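Local coordinates for glycerol dehydratase (Clostridium butyricum, PDB 1R9D), which probably dehydrates glycerol as a B12-independent lyase of the glycyl-radical, pyruvate formate lyase-like family, and is seen here with glycerol bound, at residues N91-D96 with N322-E327. Numbering follows the deposited sequence.
Sequences NKWLQD and NKVRDE
W93, on the short helix 92-97, lays one face of its indole against the backbone of the loop that joins helix 304-317 to helix 329-332. The six-membered ring does most of the touching: W93 CE3 meets D326 CA at 3.3 Å, and W93 CZ3 lies 3.6 Å from R325 C. The R325-D326 peptide runs nearly parallel to the ring, and D326 N stands 3.5 Å off the indole plane, nearer its rim than its middle. With chi1 at 65°, CG of W93 falls between its own backbone N and carbonyl carbon, and the indole reaches from the helix to the loop. L94 CB sits over the middle of the other face at 3.9 Å.

Apolar contact is added at the ring edge, where W93 CH2 meets V324 CG1 at 3.9 Å in the ring plane. D326 CB packs 3.5 Å from W93 CE3, while its carboxylate, turned 67° from the indole, caps a backbone N just beyond E327; OD1 also bonds S329 OG at the start of helix 329-332.

Polar ties come from E97, which accepts a bond from E327 N, and from R104 to R325 O and R100 to E327, a salt bridge. R325 starts away from helix 92-97; its NH2 bonds P337 O, and its side chain lies about 7 Å from a bound glycerol. Ring-on-peptide stacking and apolar packing, without a hydrogen bond to the loop segment, thus join helix 92-97 to a loop near the glycerol site.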
loop_
_atom_site.group_PDB
_atom_site.type_symbol
_atom_site.label_atom_id
_atom_site.label_comp_id
_atom_site.label_asym_id
_atom_site.label_seq_id
_atom_site.Cartn_x
_atom_site.Cartn_y
_atom_site.Cartn_z
ATOM N N ASN A 91 4.592 19.027 -9.131
ATOM C CA ASN A 91 5.162 19.630 -10.332
ATOM C C ASN A 91 4.254 20.656 -10.987
ATOM O O ASN A 91 4.709 21.458 -11.805
ATOM C CB ASN A 91 5.517 18.541 -11.342
ATOM C CG ASN A 91 4.319 17.715 -11.739
ATOM O OD1 ASN A 91 3.450 18.175 -12.485
ATOM N ND2 ASN A 91 4.251 16.490 -11.224
ATOM N N LYS A 92 2.974 20.638 -10.635
ATOM C CA LYS A 92 2.034 21.586 -11.215
ATOM C C LYS A 92 2.408 23.030 -10.877
ATOM O O LYS A 92 2.108 23.946 -11.642
ATOM C CB LYS A 92 0.610 21.278 -10.748
ATOM C CG LYS A 92 0.047 19.983 -11.337
ATOM C CD LYS A 92 -1.388 19.735 -10.901
ATOM C CE LYS A 92 -1.880 18.360 -11.354
ATOM N NZ LYS A 92 -1.811 18.191 -12.838
ATOM N N TRP A 93 3.070 23.237 -9.742
ATOM C CA TRP A 93 3.477 24.588 -9.369
ATOM C C TRP A 93 4.537 25.086 -10.352
ATOM O O TRP A 93 4.558 26.263 -10.720
ATOM C CB TRP A 93 4.045 24.616 -7.941
ATOM C CG TRP A 93 5.321 23.841 -7.766
ATOM C CD1 TRP A 93 5.448 22.548 -7.341
ATOM C CD2 TRP A 93 6.649 24.308 -8.026
ATOM N NE1 TRP A 93 6.773 22.183 -7.319
ATOM C CE2 TRP A 93 7.531 23.245 -7.737
ATOM C CE3 TRP A 93 7.181 25.525 -8.479
ATOM C CZ2 TRP A 93 8.918 23.360 -7.884
ATOM C CZ3 TRP A 93 8.563 25.640 -8.623
ATOM C CH2 TRP A 93 9.414 24.562 -8.326
ATOM N N LEU A 94 5.412 24.176 -10.776
ATOM C CA LEU A 94 6.482 24.508 -11.708
ATOM C C LEU A 94 5.862 24.847 -13.055
ATOM O O LEU A 94 6.242 25.825 -13.700
ATOM C CB LEU A 94 7.434 23.321 -11.873
ATOM C CG LEU A 94 8.931 23.594 -12.058
ATOM C CD1 LEU A 94 9.576 22.385 -12.703
ATOM C CD2 LEU A 94 9.160 24.825 -12.910
ATOM N N GLN A 95 4.904 24.027 -13.472
ATOM C CA GLN A 95 4.214 24.235 -14.738
ATOM C C GLN A 95 3.609 25.637 -14.787
ATOM O O GLN A 95 3.626 26.296 -15.829
ATOM C CB GLN A 95 3.118 23.184 -14.906
ATOM C CG GLN A 95 2.284 23.333 -16.166
ATOM C CD GLN A 95 1.367 22.150 -16.390
ATOM O OE1 GLN A 95 0.578 21.783 -15.516
ATOM N NE2 GLN A 95 1.464 21.544 -17.565
ATOM N N ASP A 96 3.084 26.092 -13.654
ATOM C CA ASP A 96 2.478 27.417 -13.565
ATOM C C ASP A 96 3.481 28.570 -13.579
ATOM O O ASP A 96 3.201 29.627 -14.144
ATOM C CB ASP A 96 1.626 27.531 -12.297
ATOM C CG ASP A 96 0.327 26.757 -12.392
ATOM O OD1 ASP A 96 -0.403 26.940 -13.393
ATOM O OD2 ASP A 96 0.026 25.974 -11.463
ATOM N N ASN A 322 21.574 23.027 -5.066
ATOM C CA ASN A 322 20.512 24.017 -4.953
ATOM C C ASN A 322 19.175 23.317 -5.153
ATOM O O ASN A 322 19.135 22.163 -5.590
ATOM C CB ASN A 322 20.677 25.137 -5.985
ATOM C CG ASN A 322 20.072 26.457 -5.518
ATOM O OD1 ASN A 322 19.193 26.483 -4.653
ATOM N ND2 ASN A 322 20.531 27.559 -6.105
ATOM N N LYS A 323 18.088 24.021 -4.854
ATOM C CA LYS A 323 16.746 23.456 -4.943
ATOM C C LYS A 323 15.694 24.514 -5.251
ATOM O O LYS A 323 15.450 25.402 -4.440
ATOM C CB LYS A 323 16.413 22.769 -3.609
ATOM C CG LYS A 323 14.959 22.340 -3.416
ATOM C CD LYS A 323 14.777 21.746 -2.014
ATOM C CE LYS A 323 13.357 21.280 -1.756
ATOM N NZ LYS A 323 13.247 20.675 -0.392
ATOM N N VAL A 324 15.061 24.417 -6.418
ATOM C CA VAL A 324 14.027 25.374 -6.788
ATOM C C VAL A 324 12.715 25.018 -6.075
ATOM O O VAL A 324 12.367 23.840 -5.939
ATOM C CB VAL A 324 13.807 25.398 -8.327
ATOM C CG1 VAL A 324 13.272 24.052 -8.806
ATOM C CG2 VAL A 324 12.858 26.523 -8.698
ATOM N N ARG A 325 12.008 26.041 -5.599
ATOM C CA ARG A 325 10.741 25.857 -4.893
ATOM C C ARG A 325 9.701 26.816 -5.463
ATOM O O ARG A 325 10.059 27.820 -6.081
ATOM C CB ARG A 325 10.909 26.160 -3.395
ATOM C CG ARG A 325 12.034 25.409 -2.698
ATOM C CD ARG A 325 12.000 25.675 -1.189
ATOM N NE ARG A 325 13.018 24.924 -0.455
ATOM C CZ ARG A 325 14.309 25.239 -0.409
ATOM N NH1 ARG A 325 14.767 26.305 -1.055
ATOM N NH2 ARG A 325 15.147 24.484 0.287
ATOM N N ASP A 326 8.420 26.524 -5.244
ATOM C CA ASP A 326 7.363 27.396 -5.744
ATOM C C ASP A 326 7.513 28.786 -5.114
ATOM O O ASP A 326 8.193 28.942 -4.092
ATOM C CB ASP A 326 5.978 26.818 -5.434
ATOM C CG ASP A 326 5.691 26.745 -3.947
ATOM O OD1 ASP A 326 6.061 25.733 -3.311
ATOM O OD2 ASP A 326 5.097 27.707 -3.420
ATOM N N GLU A 327 6.876 29.786 -5.715
ATOM C CA GLU A 327 6.999 31.163 -5.232
ATOM C C GLU A 327 6.579 31.442 -3.798
ATOM O O GLU A 327 7.148 32.324 -3.152
ATOM C CB GLU A 327 6.281 32.137 -6.180
ATOM C CG GLU A 327 4.871 31.761 -6.562
ATOM C CD GLU A 327 4.300 32.701 -7.617
ATOM O OE1 GLU A 327 5.027 33.037 -8.578
ATOM O OE2 GLU A 327 3.126 33.102 -7.488
#